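Pheromone cOB1/lipoprotein, YaeC family (Enterococcus faecalis, PDB 4EF1) probably binds methionine as a lipid-anchored substrate-binding lipoprotein of the NlpA family, and is the precursor of the sex pheromone cOB1. Local coordinates at residues A[82-94]-A[165-178]. Sequence-based numbering, arbitrary orientation. Where two conformers were deposited one is given.
Sequences HLEPVGLYSKKYK and YDNEEGAAVLINSN. With MSE (selenomethionine), chain C.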
loop_
_atom_site.group_PDB
_atom_site.type_symbol
_atom_site.label_atom_id
_atom_site.label_comp_id
_atom_site.label_asym_id
_atom_site.label_seq_id
_atom_site.Cartn_x
_atom_site.Cartn_y
_atom_site.Cartn_z
ATOM N N HIS A 82 -5.790 -4.255 6.303
ATOM C CA HIS A 82 -5.968 -2.796 6.370
ATOM C C HIS A 82 -5.804 -2.082 5.056
ATOM O O HIS A 82 -5.167 -2.586 4.167
ATOM C CB HIS A 82 -4.985 -2.195 7.370
ATOM C CG HIS A 82 -3.565 -2.057 6.851
ATOM N ND1 HIS A 82 -2.619 -2.976 7.080
ATOM C CD2 HIS A 82 -2.950 -1.028 6.158
ATOM C CE1 HIS A 82 -1.474 -2.576 6.576
ATOM N NE2 HIS A 82 -1.674 -1.379 5.979
ATOM N N LEU A 83 -6.311 -0.840 5.005
ATOM C CA LEU A 83 -6.228 0.076 3.847
ATOM C C LEU A 83 -5.302 1.250 4.189
ATOM O O LEU A 83 -5.209 1.700 5.376
ATOM C CB LEU A 83 -7.612 0.686 3.547
ATOM C CG LEU A 83 -8.863 -0.179 3.534
ATOM C CD1 LEU A 83 -10.122 0.609 3.168
ATOM C CD2 LEU A 83 -8.657 -1.356 2.590
ATOM N N GLU A 84 -4.640 1.769 3.154
ATOM C CA GLU A 84 -3.793 2.960 3.257
ATOM C C GLU A 84 -4.188 3.949 2.132
ATOM O O GLU A 84 -3.545 3.953 1.064
ATOM C CB GLU A 84 -2.331 2.564 3.037
ATOM C CG GLU A 84 -1.765 1.708 4.111
ATOM C CD GLU A 84 -0.296 1.373 3.887
ATOM O OE1 GLU A 84 0.423 1.974 3.000
ATOM O OE2 GLU A 84 0.120 0.475 4.631
ATOM N N PRO A 85 -5.238 4.760 2.367
ATOM C CA PRO A 85 -5.651 5.768 1.384
ATOM C C PRO A 85 -4.431 6.571 0.978
ATOM O O PRO A 85 -3.740 7.143 1.844
ATOM C CB PRO A 85 -6.677 6.616 2.156
ATOM C CG PRO A 85 -7.185 5.707 3.215
ATOM C CD PRO A 85 -6.002 4.887 3.613
ATOM N N VAL A 86 -4.119 6.530 -0.311
ATOM C CA VAL A 86 -2.889 7.095 -0.835
ATOM C C VAL A 86 -3.060 8.601 -1.143
ATOM O O VAL A 86 -4.119 9.081 -1.584
ATOM C CB VAL A 86 -2.442 6.313 -2.093
ATOM C CG1 VAL A 86 -3.389 6.598 -3.262
ATOM C CG2 VAL A 86 -0.983 6.597 -2.443
ATOM N N GLY A 87 -2.005 9.347 -0.866
ATOM C CA GLY A 87 -1.990 10.775 -1.132
ATOM C C GLY A 87 -1.004 11.269 -2.171
ATOM O O GLY A 87 0.015 10.614 -2.462
ATOM N N LEU A 88 -1.334 12.443 -2.702
ATOM C CA LEU A 88 -0.447 13.244 -3.521
ATOM C C LEU A 88 0.072 14.313 -2.570
ATOM O O LEU A 88 -0.720 14.933 -1.840
ATOM C CB LEU A 88 -1.159 13.909 -4.712
ATOM C CG LEU A 88 -1.425 13.104 -5.989
ATOM C CD1 LEU A 88 -2.420 13.899 -6.840
ATOM C CD2 LEU A 88 -0.154 12.751 -6.770
ATOM N N TYR A 89 1.394 14.556 -2.633
ATOM C CA TYR A 89 2.109 15.503 -1.751
ATOM C C TYR A 89 2.921 16.507 -2.567
ATOM O O TYR A 89 3.357 16.216 -3.675
ATOM C CB TYR A 89 3.029 14.731 -0.817
ATOM C CG TYR A 89 2.333 13.680 0.038
ATOM C CD1 TYR A 89 2.022 12.428 -0.467
ATOM C CD2 TYR A 89 2.054 13.929 1.382
ATOM C CE1 TYR A 89 1.391 11.467 0.310
ATOM C CE2 TYR A 89 1.431 12.981 2.181
ATOM C CZ TYR A 89 1.105 11.758 1.660
ATOM O OH TYR A 89 0.489 10.815 2.447
ATOM N N SER A 90 3.067 17.716 -2.031
ATOM C CA SER A 90 3.851 18.799 -2.670
ATOM C C SER A 90 4.212 19.815 -1.620
ATOM O O SER A 90 3.366 20.190 -0.848
ATOM C CB SER A 90 3.028 19.511 -3.723
ATOM O OG SER A 90 3.739 20.606 -4.337
ATOM N N LYS A 91 5.458 20.259 -1.619
ATOM C CA LYS A 91 5.856 21.346 -0.782
ATOM C C LYS A 91 5.483 22.694 -1.416
ATOM O O LYS A 91 5.256 23.651 -0.696
ATOM C CB LYS A 91 7.365 21.290 -0.510
ATOM C CG LYS A 91 7.823 20.091 0.280
ATOM C CD LYS A 91 9.308 20.208 0.560
ATOM C CE LYS A 91 9.796 19.206 1.578
ATOM N NZ LYS A 91 11.211 19.540 1.831
ATOM N N LYS A 92 5.415 22.773 -2.743
ATOM C CA LYS A 92 5.219 24.061 -3.432
ATOM C C LYS A 92 3.752 24.420 -3.679
ATOM O O LYS A 92 3.371 25.559 -3.516
ATOM C CB LYS A 92 6.005 24.092 -4.734
ATOM C CG LYS A 92 6.192 25.487 -5.340
ATOM C CD LYS A 92 7.092 25.425 -6.596
ATOM C CE LYS A 92 7.081 26.737 -7.371
ATOM N NZ LYS A 92 7.966 26.810 -8.590
ATOM N N TYR A 93 2.942 23.443 -4.058
ATOM C CA TYR A 93 1.540 23.664 -4.353
ATOM C C TYR A 93 0.663 22.997 -3.296
ATOM O O TYR A 93 0.761 21.794 -3.087
ATOM C CB TYR A 93 1.241 23.125 -5.753
ATOM C CG TYR A 93 2.100 23.771 -6.796
ATOM C CD1 TYR A 93 1.873 25.081 -7.171
ATOM C CD2 TYR A 93 3.153 23.080 -7.409
ATOM C CE1 TYR A 93 2.655 25.691 -8.146
ATOM C CE2 TYR A 93 3.951 23.692 -8.378
ATOM C CZ TYR A 93 3.705 24.995 -8.726
ATOM O OH TYR A 93 4.461 25.645 -9.662
ATOM N N LYS A 94 -0.194 23.782 -2.642
ATOM C CA LYS A 94 -0.999 23.277 -1.502
ATOM C C LYS A 94 -2.402 22.778 -1.860
ATOM O O LYS A 94 -3.144 22.301 -0.976
ATOM C CB LYS A 94 -1.052 24.301 -0.367
ATOM C CG LYS A 94 0.310 24.752 0.121
ATOM C CD LYS A 94 1.021 23.723 0.991
ATOM C CE LYS A 94 2.528 23.780 0.738
ATOM N NZ LYS A 94 3.369 22.992 1.692
ATOM N N TYR A 165 9.682 13.989 -3.409
ATOM C CA TYR A 165 8.911 14.970 -2.668
ATOM C C TYR A 165 9.825 15.944 -1.921
ATOM O O TYR A 165 9.654 17.176 -2.035
ATOM C CB TYR A 165 7.958 14.256 -1.683
ATOM C CG TYR A 165 7.421 15.136 -0.584
ATOM C CD1 TYR A 165 6.378 16.041 -0.830
ATOM C CD2 TYR A 165 7.974 15.086 0.705
ATOM C CE1 TYR A 165 5.887 16.867 0.192
ATOM C CE2 TYR A 165 7.505 15.906 1.717
ATOM C CZ TYR A 165 6.468 16.801 1.454
ATOM O OH TYR A 165 6.007 17.568 2.460
ATOM N N ASP A 166 10.797 15.391 -1.188
ATOM C CA ASP A 166 11.718 16.204 -0.393
ATOM C C ASP A 166 12.578 17.135 -1.306
ATOM O O ASP A 166 12.794 18.290 -0.965
ATOM C CB ASP A 166 12.547 15.347 0.583
ATOM C CG ASP A 166 13.043 16.148 1.785
ATOM O OD1 ASP A 166 12.212 16.812 2.447
ATOM O OD2 ASP A 166 14.258 16.099 2.079
ATOM N N ASN A 167 13.026 16.632 -2.458
ATOM C CA ASN A 167 13.803 17.413 -3.424
ATOM C C ASN A 167 12.932 18.347 -4.295
ATOM O O ASN A 167 13.463 19.064 -5.131
ATOM C CB ASN A 167 14.626 16.464 -4.321
ATOM C CG ASN A 167 15.683 15.662 -3.532
ATOM O OD1 ASN A 167 16.135 16.077 -2.459
ATOM N ND2 ASN A 167 16.070 14.503 -4.065
ATOM N N GLU A 168 11.609 18.325 -4.103
ATOM C CA GLU A 168 10.669 19.172 -4.820
ATOM C C GLU A 168 10.736 18.972 -6.336
ATOM O O GLU A 168 10.777 19.923 -7.090
ATOM C CB GLU A 168 10.840 20.621 -4.407
ATOM C CG GLU A 168 10.646 20.795 -2.892
ATOM C CD GLU A 168 10.431 22.234 -2.479
ATOM O OE1 GLU A 168 9.408 22.817 -2.902
ATOM O OE2 GLU A 168 11.249 22.773 -1.707
ATOM N N GLU A 169 10.798 17.710 -6.746
ATOM C CA GLU A 169 10.754 17.317 -8.161
ATOM C C GLU A 169 9.311 17.131 -8.578
ATOM O O GLU A 169 8.576 16.403 -7.953
ATOM C CB GLU A 169 11.521 16.025 -8.430
ATOM C CG GLU A 169 13.031 16.176 -8.330
ATOM C CD GLU A 169 13.781 15.240 -9.268
ATOM O OE1 GLU A 169 13.306 14.998 -10.414
ATOM O OE2 GLU A 169 14.860 14.746 -8.853
ATOM N N GLY A 170 8.909 17.818 -9.637
ATOM C CA GLY A 170 7.521 17.807 -10.095
ATOM C C GLY A 170 6.608 18.677 -9.258
ATOM O O GLY A 170 6.995 19.132 -8.157
ATOM N N ALA A 171 5.389 18.890 -9.751
ATOM C CA ALA A 171 4.397 19.708 -9.013
ATOM C C ALA A 171 3.798 18.935 -7.818
ATOM O O ALA A 171 3.413 19.552 -6.794
ATOM C CB ALA A 171 3.280 20.197 -9.927
ATOM N N ALA A 172 3.738 17.609 -7.936
ATOM C CA ALA A 172 3.212 16.755 -6.844
ATOM C C ALA A 172 3.690 15.311 -7.043
ATOM O O ALA A 172 4.031 14.916 -8.163
ATOM C CB ALA A 172 1.691 16.826 -6.768
ATOM N N VAL A 173 3.705 14.553 -5.941
ATOM C CA VAL A 173 4.281 13.217 -5.880
ATOM C C VAL A 173 3.267 12.260 -5.197
ATOM O O VAL A 173 2.781 12.584 -4.125
ATOM C CB VAL A 173 5.633 13.239 -5.091
ATOM C CG1 VAL A 173 6.340 11.871 -5.092
ATOM C CG2 VAL A 173 6.606 14.274 -5.692
ATOM N N LEU A 174 2.919 11.125 -5.828
ATOM C CA LEU A 174 2.123 10.054 -5.142
ATOM C C LEU A 174 3.065 9.196 -4.270
ATOM O O LEU A 174 4.009 8.626 -4.789
ATOM C CB LEU A 174 1.426 9.149 -6.162
ATOM C CG LEU A 174 0.286 8.228 -5.661
ATOM C CD1 LEU A 174 -1.023 9.018 -5.419
ATOM C CD2 LEU A 174 0.080 7.100 -6.653
ATOM N N ILE A 175 2.829 9.138 -2.964
ATOM C CA ILE A 175 3.679 8.411 -2.035
ATOM C C ILE A 175 2.806 7.358 -1.338
ATOM O O ILE A 175 1.814 7.724 -0.725
ATOM C CB ILE A 175 4.297 9.327 -0.952
ATOM C CG1 ILE A 175 5.048 10.529 -1.588
ATOM C CG2 ILE A 175 5.169 8.487 -0.050
ATOM C CD1 ILE A 175 5.603 11.505 -0.577
ATOM N N ASN A 176 3.159 6.065 -1.426
ATOM C CA ASN A 176 2.395 5.044 -0.696
ATOM C C ASN A 176 2.500 5.392 0.803
ATOM O O ASN A 176 3.557 5.789 1.297
ATOM C CB ASN A 176 2.914 3.606 -0.939
ATOM C CG ASN A 176 2.860 3.184 -2.388
ATOM O OD1 ASN A 176 3.824 3.408 -3.135
ATOM N ND2 ASN A 176 1.785 2.501 -2.778
ATOM N N SER A 177 1.404 5.253 1.522
ATOM C CA SER A 177 1.333 5.702 2.932
ATOM C C SER A 177 2.330 5.059 3.866
ATOM O O SER A 177 2.770 5.715 4.799
ATOM C CB SER A 177 -0.071 5.560 3.480
ATOM O OG SER A 177 -0.963 6.351 2.736
ATOM N N ASN A 178 2.704 3.804 3.603
ATOM C CA ASN A 178 3.708 3.124 4.433
ATOM C C ASN A 178 5.010 3.915 4.448
ATOM O O ASN A 178 5.584 4.177 5.508
ATOM C CB ASN A 178 3.902 1.641 4.027
ATOM C CG ASN A 178 4.632 1.449 2.735
ATOM O OD1 ASN A 178 4.050 1.583 1.667
ATOM N ND2 ASN A 178 5.945 1.143 2.826
HETATM N N MSE C 301 1.335 -0.296 1.721
HETATM C CA MSE C 301 1.159 0.004 0.244
HETATM C C MSE C 301 -0.193 0.650 -0.075
HETATM O O MSE C 301 -1.225 0.206 0.449
HETATM O OXT MSE C 301 -0.271 1.577 -0.926
HETATM C CB MSE C 301 1.381 -1.235 -0.622
HETATM C CG MSE C 301 1.390 -0.987 -2.135
HETATM SE SE MSE C 301 1.395 -2.651 -3.100
HETATM C CE MSE C 301 3.219 -3.307 -2.649
HETATM O O HOH W 1 -0.873 4.068 0.068
HETATM O O HOH W 2 -3.235 7.030 4.462
HETATM O O HOH W 3 0.006 8.494 1.250
HETATM O O HOH W 4 7.443 18.421 -3.084
#
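Y89 and V173 pair as neighbouring antiparallel strands in one lobe of a two-lobed periplasmic-binding-protein fold. Segment 82-94 leaves the other lobe's sheet through strand 75-83, and residues 84-86 link the two lobes beside the ligand, consistent with a hinge as in related binding proteins. Y89 N donates to V173 O and V173 N to Y89 O, both at 2.8 Å. L88 and L174 form the next, non-hydrogen-bonded pair. They share one sheet face, where L88 touches V117 and I120 of helix 114-123.

The Y89 side chain runs along the other face. Y89 CB sits 3.6 Å from Y165 CD1. CG and CD1 meet the end of I175, with Y89 CD1 3.7 Å from I175 CD1. CE1 lies near I175 CB. The chain leaves CB with CG anti to the carbonyl carbon (chi1 -57°), which lays the ring beside I175. At its tip OH meets a water in the ring plane. That water donates hydrogen bonds to I175 O and S177 OG and accepts one from G87 N.

At the far end, S90 OG accepts from Y93 N, an ST motif, and donates to A171 O across the contact. The extended K91 chain crosses Y165 at about a right angle, K91 CG 3.7 Å from Y165 CZ.

At the linker the contact becomes part of the ligand pocket. E84 OE1 takes a bond from the selenomethionine N and a weak one from N178 N, while H82 NE2 holds OE2 on its anti side. N178 OD1, hydrogen-bonded to Y41 OH, takes a weak hydrogen bond from the same ligand nitrogen. N176 ND2 donates to OXT and to D113. A water bridges E84 O and S177 N and donates to ligand OXT at 2.7 Å.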